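N6 adenine specific DNA methylase (Encephalitozoon cuniculi, PDB 3Q87) is the catalytic subunit Mtq2 of the Mtq2-Trm112 complex, which uses S-adenosylmethionine to methylate the translation termination factor eRF1. Local coordinates at residues B[74-79]-B[113-118]; B[11-16]-B[156-161]. One frame throughout, in Å; residues are numbered along the deposited sequence.

Overall arrangement
The chain carries a mixed seven-stranded sheet flanked by helices, the class I S-adenosylmethionine-dependent methyltransferase fold. Contact 1 lies near one end of the strands, where the loop 74-79 before strand 81-84 meets segment 113-118, which leads into strand 118-124. Contact 2 is buried and packs helix 8-20 on strand 155-162. The centres of the two contacts are about 19 Å apart. They touch where Met118 packs on Lys160 and Gly161. Contact 2 is nearer the cofactor: the Leu13 side chain is about 5 Å from bound S-adenosylmethionine, and the Ala113 side chain of contact 1 is about 11 Å from it. Along the chain, contact 1 is nested inside the loop closed by contact 2.

Contact 1 (B[74-79]-B[113-118]); sequences INQESV and AVTVGM
The side-chain amide of Gln76 bridges two backbone groups of 113-118. Its NE2 donates to Ala113 O at 2.9 Å, and the bond is nearly straight (163°). The acceptor lies close to the plane of the Gln76 amide. Gln76 OE1 accepts from Thr115 N at 2.8 Å. This donor stands above the carbonyl plane, 38° out of it. The two bonds together fix the rotation of the amide. The chain gets there by turning CG away from the carbonyl carbon (chi1 -66°) and then running extended. The Thr115 side chain crosses that of Gln76 at about a right angle, with OG1 3.4 Å from Gln76 CB.

Next to the amide, Val116 supplies the apolar part of the contact. Val116 CG1 lies 3.9 Å from Val79 CB and also meets the backbone oxygens of Gln76 and Val79. A water links the backbones of Val79 and Gly117: it donates to Val79 O at 2.7 Å and accepts from Gly117 N at 2.8 Å.

Both segments lead into neighbouring parallel strands of the Rossmann-like methyltransferase sheet, 81-84 and 118-124. The contact thus joins two loops at the ends where these strands begin. A short 3-10 turn at 76-78 presents Gln76 to the other loop. The turn is closed by backbone bonds from Ser78 N to Asn75 O and from Val79 N to Gln76 O. On the second loop, Val114 O is held by Arg139 and Val116 O by the hydroxyl of Tyr141. The activator chain ECU08_1170 packs on 74-79: its Leu8 meets Val79, and the carbonyl of its Gly7 is hydrogen-bonded to Ser78 OG.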
ATOM      1  N   ILE B  74       2.257   4.121   5.907  1.00 16.65           N
ATOM      2  CA  ILE B  74       1.589   4.552   4.691  1.00 21.26           C
ATOM      3  C   ILE B  74       1.020   5.952   4.853  1.00 16.61           C
ATOM      4  O   ILE B  74       0.325   6.248   5.825  1.00 17.99           O
ATOM      5  CB  ILE B  74       0.424   3.580   4.293  1.00 21.58           C
ATOM      6  CG1 ILE B  74       0.940   2.147   4.143  1.00 22.09           C
ATOM      7  CG2 ILE B  74      -0.251   4.045   2.998  1.00 14.33           C
ATOM      8  CD1 ILE B  74       2.140   2.012   3.167  1.00 24.28           C
ATOM      9  N   ASN B  75       1.313   6.819   3.895  1.00 19.49           N
ATOM     10  CA  ASN B  75       0.654   8.120   3.822  1.00 20.47           C
ATOM     11  C   ASN B  75      -0.723   7.960   3.181  1.00 21.65           C
ATOM     12  O   ASN B  75      -0.833   7.824   1.965  1.00 21.07           O
ATOM     13  CB  ASN B  75       1.511   9.073   2.998  1.00 25.00           C
ATOM     14  CG  ASN B  75       0.925  10.464   2.909  1.00 31.30           C
ATOM     15  OD1 ASN B  75      -0.026  10.811   3.617  1.00 32.28           O
ATOM     16  ND2 ASN B  75       1.498  11.280   2.032  1.00 32.26           N
ATOM     17  N   GLN B  76      -1.772   7.954   3.997  1.00 19.94           N
ATOM     18  CA  GLN B  76      -3.127   7.685   3.503  1.00 22.57           C
ATOM     19  C   GLN B  76      -3.729   8.789   2.637  1.00 28.95           C
ATOM     20  O   GLN B  76      -4.674   8.556   1.878  1.00 22.70           O
ATOM     21  CB  GLN B  76      -4.057   7.359   4.667  1.00 18.81           C
ATOM     22  CG  GLN B  76      -3.680   6.076   5.352  1.00 28.66           C
ATOM     23  CD  GLN B  76      -4.703   5.642   6.364  1.00 18.40           C
ATOM     24  OE1 GLN B  76      -5.829   5.302   6.014  1.00 18.92           O
ATOM     25  NE2 GLN B  76      -4.315   5.643   7.626  1.00 14.71           N
ATOM     26  N   GLU B  77      -3.185   9.993   2.751  1.00 27.03           N
ATOM     27  CA  GLU B  77      -3.593  11.080   1.873  1.00 23.24           C
ATOM     28  C   GLU B  77      -3.281  10.753   0.421  1.00 24.16           C
ATOM     29  O   GLU B  77      -3.886  11.302  -0.495  1.00 25.64           O
ATOM     30  CB  GLU B  77      -2.890  12.387   2.263  1.00 28.65           C
ATOM     31  CG  GLU B  77      -3.309  12.943   3.622  1.00 34.22           C
ATOM     32  CD  GLU B  77      -2.715  14.326   3.896  1.00 65.94           C
ATOM     33  OE1 GLU B  77      -1.853  14.444   4.796  1.00 61.07           O
ATOM     34  OE2 GLU B  77      -3.101  15.295   3.203  1.00 72.71           O
ATOM     35  N   SER B  78      -2.338   9.852   0.204  1.00 20.71           N
ATOM     36  CA  SER B  78      -1.929   9.543  -1.155  1.00 22.75           C
ATOM     37  C   SER B  78      -2.676   8.356  -1.739  1.00 17.49           C
ATOM     38  O   SER B  78      -2.520   8.034  -2.906  1.00 18.77           O
ATOM     39  CB  SER B  78      -0.420   9.322  -1.204  1.00 22.01           C
ATOM     40  OG  SER B  78       0.250  10.536  -0.898  1.00 28.28           O
ATOM     41  N   VAL B  79      -3.502   7.719  -0.927  1.00 20.23           N
ATOM     42  CA  VAL B  79      -4.220   6.518  -1.356  1.00 17.57           C
ATOM     43  C   VAL B  79      -5.702   6.793  -1.544  1.00 16.75           C
ATOM     44  O   VAL B  79      -6.340   7.409  -0.680  1.00 19.03           O
ATOM     45  CB  VAL B  79      -4.031   5.375  -0.333  1.00 19.48           C
ATOM     46  CG1 VAL B  79      -4.889   4.139  -0.700  1.00 12.99           C
ATOM     47  CG2 VAL B  79      -2.557   5.027  -0.224  1.00 12.27           C
ATOM     48  N   ALA B 113      -7.633   3.312  12.539  1.00 22.90           N
ATOM     49  CA  ALA B 113      -6.543   4.059  11.915  1.00 24.16           C
ATOM     50  C   ALA B 113      -6.839   4.518  10.483  1.00 20.54           C
ATOM     51  O   ALA B 113      -6.118   5.355   9.940  1.00 14.89           O
ATOM     52  CB  ALA B 113      -5.258   3.243  11.945  1.00 18.96           C
ATOM     53  N   VAL B 114      -7.883   3.962   9.868  1.00 19.24           N
ATOM     54  CA  VAL B 114      -8.100   4.169   8.435  1.00 21.46           C
ATOM     55  C   VAL B 114      -8.719   5.538   8.164  1.00 17.29           C
ATOM     56  O   VAL B 114      -9.637   5.961   8.866  1.00 20.60           O
ATOM     57  CB  VAL B 114      -8.959   3.021   7.793  1.00 19.15           C
ATOM     58  CG1 VAL B 114     -10.382   3.024   8.346  1.00 15.18           C
ATOM     59  CG2 VAL B 114      -8.979   3.146   6.274  1.00 16.91           C
ATOM     60  N   THR B 115      -8.200   6.242   7.166  1.00 17.96           N
ATOM     61  CA  THR B 115      -8.699   7.582   6.856  1.00 15.94           C
ATOM     62  C   THR B 115      -8.907   7.817   5.364  1.00 20.37           C
ATOM     63  O   THR B 115      -9.291   8.913   4.971  1.00 22.03           O
ATOM     64  CB  THR B 115      -7.763   8.707   7.395  1.00 15.60           C
ATOM     65  OG1 THR B 115      -6.508   8.662   6.707  1.00 24.71           O
ATOM     66  CG2 THR B 115      -7.520   8.553   8.891  1.00 23.32           C
ATOM     67  N   VAL B 116      -8.649   6.808   4.531  1.00 20.11           N
ATOM     68  CA  VAL B 116      -8.792   6.979   3.081  1.00 17.56           C
ATOM     69  C   VAL B 116     -10.257   7.166   2.702  1.00 18.17           C
ATOM     70  O   VAL B 116     -11.143   6.860   3.485  1.00 19.93           O
ATOM     71  CB  VAL B 116      -8.242   5.785   2.295  1.00 17.04           C
ATOM     72  CG1 VAL B 116      -6.741   5.673   2.480  1.00 20.83           C
ATOM     73  CG2 VAL B 116      -8.965   4.505   2.725  1.00 19.86           C
ATOM     74  N   GLY B 117     -10.505   7.666   1.498  1.00 16.94           N
ATOM     75  CA  GLY B 117     -11.857   7.999   1.087  1.00 21.66           C
ATOM     76  C   GLY B 117     -12.781   6.802   0.912  1.00 25.30           C
ATOM     77  O   GLY B 117     -13.990   6.920   1.109  1.00 26.61           O
ATOM     78  N   MET B 118     -12.215   5.654   0.546  1.00 21.07           N
ATOM     79  CA  MET B 118     -13.009   4.457   0.273  1.00 21.71           C
ATOM     80  C   MET B 118     -12.289   3.186   0.698  1.00 21.56           C
ATOM     81  O   MET B 118     -11.072   3.079   0.551  1.00 17.68           O
ATOM     82  CB  MET B 118     -13.315   4.375  -1.217  1.00 18.47           C
ATOM     83  CG  MET B 118     -14.461   3.437  -1.567  1.00 31.37           C
ATOM     84  SD  MET B 118     -14.708   3.394  -3.351  1.00 44.09           S
ATOM     85  CE  MET B 118     -15.013   5.130  -3.661  1.00 40.51           C
TER
HETATM   86  O   HOH W   1      -8.425   8.983   0.103  1.00 22.93           O

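Contact 2 (B[11-16]-B[156-161]); sequences YTLMDA and VYIIKG
Ile158 sets CG1 opposite its carbonyl carbon (chi1 -64°) and extends the chain on to CD1 (chi2 167°), which points this methyl toward helix 11-16. Thr12 holds OG1 between its backbone N and carbonyl carbon, and from there the hydroxyl faces Val156 and Ile158.

The Ile158 methyl CD1 lies 3.6 Å from Ala16 CB. Its exact place is doubtful, because it sits too near Thr12 O. Thr12 OG1 lies 3.5 Å from Ile158 CD1, where the two side chains cross at a slant. The second branch of Ile158, CG2, is 4.2 Å from Leu13 CD1, a looser apolar contact. Val156 adds CG1, which lies 3.2 Å from Thr12 OG1. This oxygen is buried, but it is satisfied by a hydrogen bond to Asp9 O, one turn back in the same helix. No hydrogen bond spans the two segments.

The packing is that of a helix lying on a sheet. The helix and strand axes approach to 9.0 Å, and their N-to-C directions diverge by 37°. Val156 and Ile158, two apart on the strand, direct their side chains at the helix; Tyr157 between them points away.

Strand 155-162 runs between 118-124 and 142-150 in the sheet. Leu122 of the former touches both Thr12 and Val156. Two salt bridges add to the links of this helix with the sheet: Asp15 with Arg149 of strand 142-150, and Glu20 with Lys160. Beyond the strand, Leu13 also packs on Ile37 of helix 36-41 and on Asn85, a residue of the S-adenosylmethionine site.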
ATOM      1  N   TYR B  11     -11.932 -15.089  -2.951  1.00 18.24           N
ATOM      2  CA  TYR B  11     -12.679 -14.979  -4.203  1.00 28.44           C
ATOM      3  C   TYR B  11     -14.014 -14.222  -4.096  1.00 22.36           C
ATOM      4  O   TYR B  11     -14.468 -13.634  -5.070  1.00 24.62           O
ATOM      5  CB  TYR B  11     -12.847 -16.352  -4.860  1.00 29.61           C
ATOM      6  CG  TYR B  11     -11.519 -16.911  -5.304  1.00 28.70           C
ATOM      7  CD1 TYR B  11     -10.720 -16.207  -6.198  1.00 40.48           C
ATOM      8  CD2 TYR B  11     -11.048 -18.120  -4.818  1.00 33.01           C
ATOM      9  CE1 TYR B  11      -9.495 -16.703  -6.615  1.00 37.80           C
ATOM     10  CE2 TYR B  11      -9.817 -18.617  -5.219  1.00 32.83           C
ATOM     11  CZ  TYR B  11      -9.051 -17.906  -6.121  1.00 36.45           C
ATOM     12  OH  TYR B  11      -7.829 -18.392  -6.536  1.00 53.21           O
ATOM     13  N   THR B  12     -14.639 -14.221  -2.927  1.00 19.14           N
ATOM     14  CA  THR B  12     -15.834 -13.399  -2.769  1.00 20.75           C
ATOM     15  C   THR B  12     -15.470 -11.900  -2.719  1.00 23.09           C
ATOM     16  O   THR B  12     -16.197 -11.062  -3.246  1.00 24.43           O
ATOM     17  CB  THR B  12     -16.692 -13.792  -1.535  1.00 23.94           C
ATOM     18  OG1 THR B  12     -16.225 -13.099  -0.378  1.00 47.63           O
ATOM     19  CG2 THR B  12     -16.631 -15.283  -1.280  1.00 26.26           C
ATOM     20  N   LEU B  13     -14.345 -11.563  -2.094  1.00 26.69           N
ATOM     21  CA  LEU B  13     -13.860 -10.185  -2.139  1.00 23.60           C
ATOM     22  C   LEU B  13     -13.552  -9.808  -3.590  1.00 23.28           C
ATOM     23  O   LEU B  13     -14.007  -8.779  -4.087  1.00 20.52           O
ATOM     24  CB  LEU B  13     -12.639  -9.987  -1.214  1.00 11.68           C
ATOM     25  CG  LEU B  13     -11.989  -8.592  -1.137  1.00 20.10           C
ATOM     26  CD1 LEU B  13     -13.022  -7.502  -0.930  1.00 23.20           C
ATOM     27  CD2 LEU B  13     -10.894  -8.513  -0.039  1.00 15.65           C
ATOM     28  N   MET B  14     -12.817 -10.669  -4.284  1.00 18.93           N
ATOM     29  CA  MET B  14     -12.474 -10.404  -5.673  1.00 23.82           C
ATOM     30  C   MET B  14     -13.712 -10.233  -6.555  1.00 29.61           C
ATOM     31  O   MET B  14     -13.751  -9.344  -7.409  1.00 25.94           O
ATOM     32  CB  MET B  14     -11.577 -11.511  -6.224  1.00 24.27           C
ATOM     33  CG  MET B  14     -10.212 -11.541  -5.550  1.00 29.21           C
ATOM     34  SD  MET B  14      -9.094 -12.831  -6.165  1.00 33.68           S
ATOM     35  CE  MET B  14      -8.680 -12.219  -7.806  1.00 27.99           C
ATOM     36  N   ASP B  15     -14.716 -11.083  -6.352  1.00 23.30           N
ATOM     37  CA  ASP B  15     -15.947 -10.992  -7.132  1.00 25.29           C
ATOM     38  C   ASP B  15     -16.631  -9.647  -6.905  1.00 23.45           C
ATOM     39  O   ASP B  15     -17.059  -8.999  -7.859  1.00 25.01           O
ATOM     40  CB  ASP B  15     -16.916 -12.137  -6.802  1.00 34.05           C
ATOM     41  CG  ASP B  15     -16.523 -13.459  -7.460  1.00 41.13           C
ATOM     42  OD1 ASP B  15     -15.595 -13.478  -8.306  1.00 48.61           O
ATOM     43  OD2 ASP B  15     -17.151 -14.486  -7.127  1.00 46.51           O
ATOM     44  N   ALA B  16     -16.713  -9.212  -5.650  1.00 21.43           N
ATOM     45  CA  ALA B  16     -17.326  -7.919  -5.367  1.00 26.67           C
ATOM     46  C   ALA B  16     -16.549  -6.738  -5.972  1.00 31.32           C
ATOM     47  O   ALA B  16     -17.152  -5.790  -6.488  1.00 26.97           O
ATOM     48  CB  ALA B  16     -17.544  -7.730  -3.880  1.00 24.60           C
ATOM     49  N   VAL B 156     -19.382 -15.036   4.743  1.00 29.95           N
ATOM     50  CA  VAL B 156     -18.503 -13.908   4.511  1.00 29.41           C
ATOM     51  C   VAL B 156     -19.300 -12.641   4.223  1.00 30.43           C
ATOM     52  O   VAL B 156     -20.258 -12.672   3.449  1.00 30.10           O
ATOM     53  CB  VAL B 156     -17.586 -14.207   3.315  1.00 28.04           C
ATOM     54  CG1 VAL B 156     -16.983 -12.932   2.777  1.00 30.07           C
ATOM     55  CG2 VAL B 156     -16.518 -15.183   3.719  1.00 27.55           C
ATOM     56  N   TYR B 157     -18.897 -11.532   4.841  1.00 22.61           N
ATOM     57  CA  TYR B 157     -19.481 -10.224   4.564  1.00 18.91           C
ATOM     58  C   TYR B 157     -18.452  -9.257   3.987  1.00 22.81           C
ATOM     59  O   TYR B 157     -17.390  -9.035   4.568  1.00 27.47           O
ATOM     60  CB  TYR B 157     -20.074  -9.622   5.837  1.00 28.36           C
ATOM     61  CG  TYR B 157     -21.119 -10.497   6.499  1.00 31.25           C
ATOM     62  CD1 TYR B 157     -22.471 -10.178   6.423  1.00 41.70           C
ATOM     63  CD2 TYR B 157     -20.754 -11.641   7.195  1.00 32.01           C
ATOM     64  CE1 TYR B 157     -23.433 -10.974   7.024  1.00 39.92           C
ATOM     65  CE2 TYR B 157     -21.709 -12.446   7.805  1.00 39.75           C
ATOM     66  CZ  TYR B 157     -23.047 -12.107   7.716  1.00 40.11           C
ATOM     67  OH  TYR B 157     -23.996 -12.899   8.315  1.00 42.00           O
ATOM     68  N   ILE B 158     -18.770  -8.680   2.840  1.00 23.96           N
ATOM     69  CA  ILE B 158     -17.908  -7.671   2.251  1.00 23.49           C
ATOM     70  C   ILE B 158     -18.456  -6.277   2.516  1.00 25.48           C
ATOM     71  O   ILE B 158     -19.518  -5.890   2.023  1.00 27.37           O
ATOM     72  CB  ILE B 158     -17.724  -7.900   0.759  1.00 22.99           C
ATOM     73  CG1 ILE B 158     -16.999  -9.234   0.545  1.00 17.55           C
ATOM     74  CG2 ILE B 158     -16.969  -6.721   0.132  1.00 18.20           C
ATOM     75  CD1 ILE B 158     -17.040  -9.699  -0.874  1.00 38.25           C
ATOM     76  N   ILE B 159     -17.719  -5.531   3.322  1.00 20.71           N
ATOM     77  CA  ILE B 159     -18.126  -4.193   3.705  1.00 21.78           C
ATOM     78  C   ILE B 159     -17.511  -3.147   2.792  1.00 26.84           C
ATOM     79  O   ILE B 159     -16.309  -3.162   2.547  1.00 23.54           O
ATOM     80  CB  ILE B 159     -17.734  -3.923   5.151  1.00 21.64           C
ATOM     81  CG1 ILE B 159     -18.435  -4.920   6.065  1.00 24.58           C
ATOM     82  CG2 ILE B 159     -18.120  -2.515   5.566  1.00 28.38           C
ATOM     83  CD1 ILE B 159     -18.239  -4.622   7.542  1.00 29.02           C
ATOM     84  N   LYS B 160     -18.342  -2.259   2.258  1.00 26.77           N
ATOM     85  CA  LYS B 160     -17.839  -1.113   1.509  1.00 22.03           C
ATOM     86  C   LYS B 160     -18.022   0.140   2.352  1.00 32.38           C
ATOM     87  O   LYS B 160     -19.107   0.391   2.865  1.00 24.37           O
ATOM     88  CB  LYS B 160     -18.535  -0.947   0.162  1.00 27.71           C
ATOM     89  CG  LYS B 160     -18.130   0.336  -0.543  1.00 25.02           C
ATOM     90  CD  LYS B 160     -18.683   0.433  -1.954  1.00 29.34           C
ATOM     91  CE  LYS B 160     -18.275   1.756  -2.597  1.00 33.85           C
ATOM     92  NZ  LYS B 160     -18.828   1.895  -3.969  1.00 33.10           N
ATOM     93  N   GLY B 161     -16.948   0.906   2.516  1.00 18.98           N
ATOM     94  CA  GLY B 161     -16.998   2.116   3.316  1.00 23.02           C
ATOM     95  C   GLY B 161     -16.590   3.312   2.496  1.00 23.93           C
ATOM     96  O   GLY B 161     -15.643   3.244   1.713  1.00 25.03           O
TER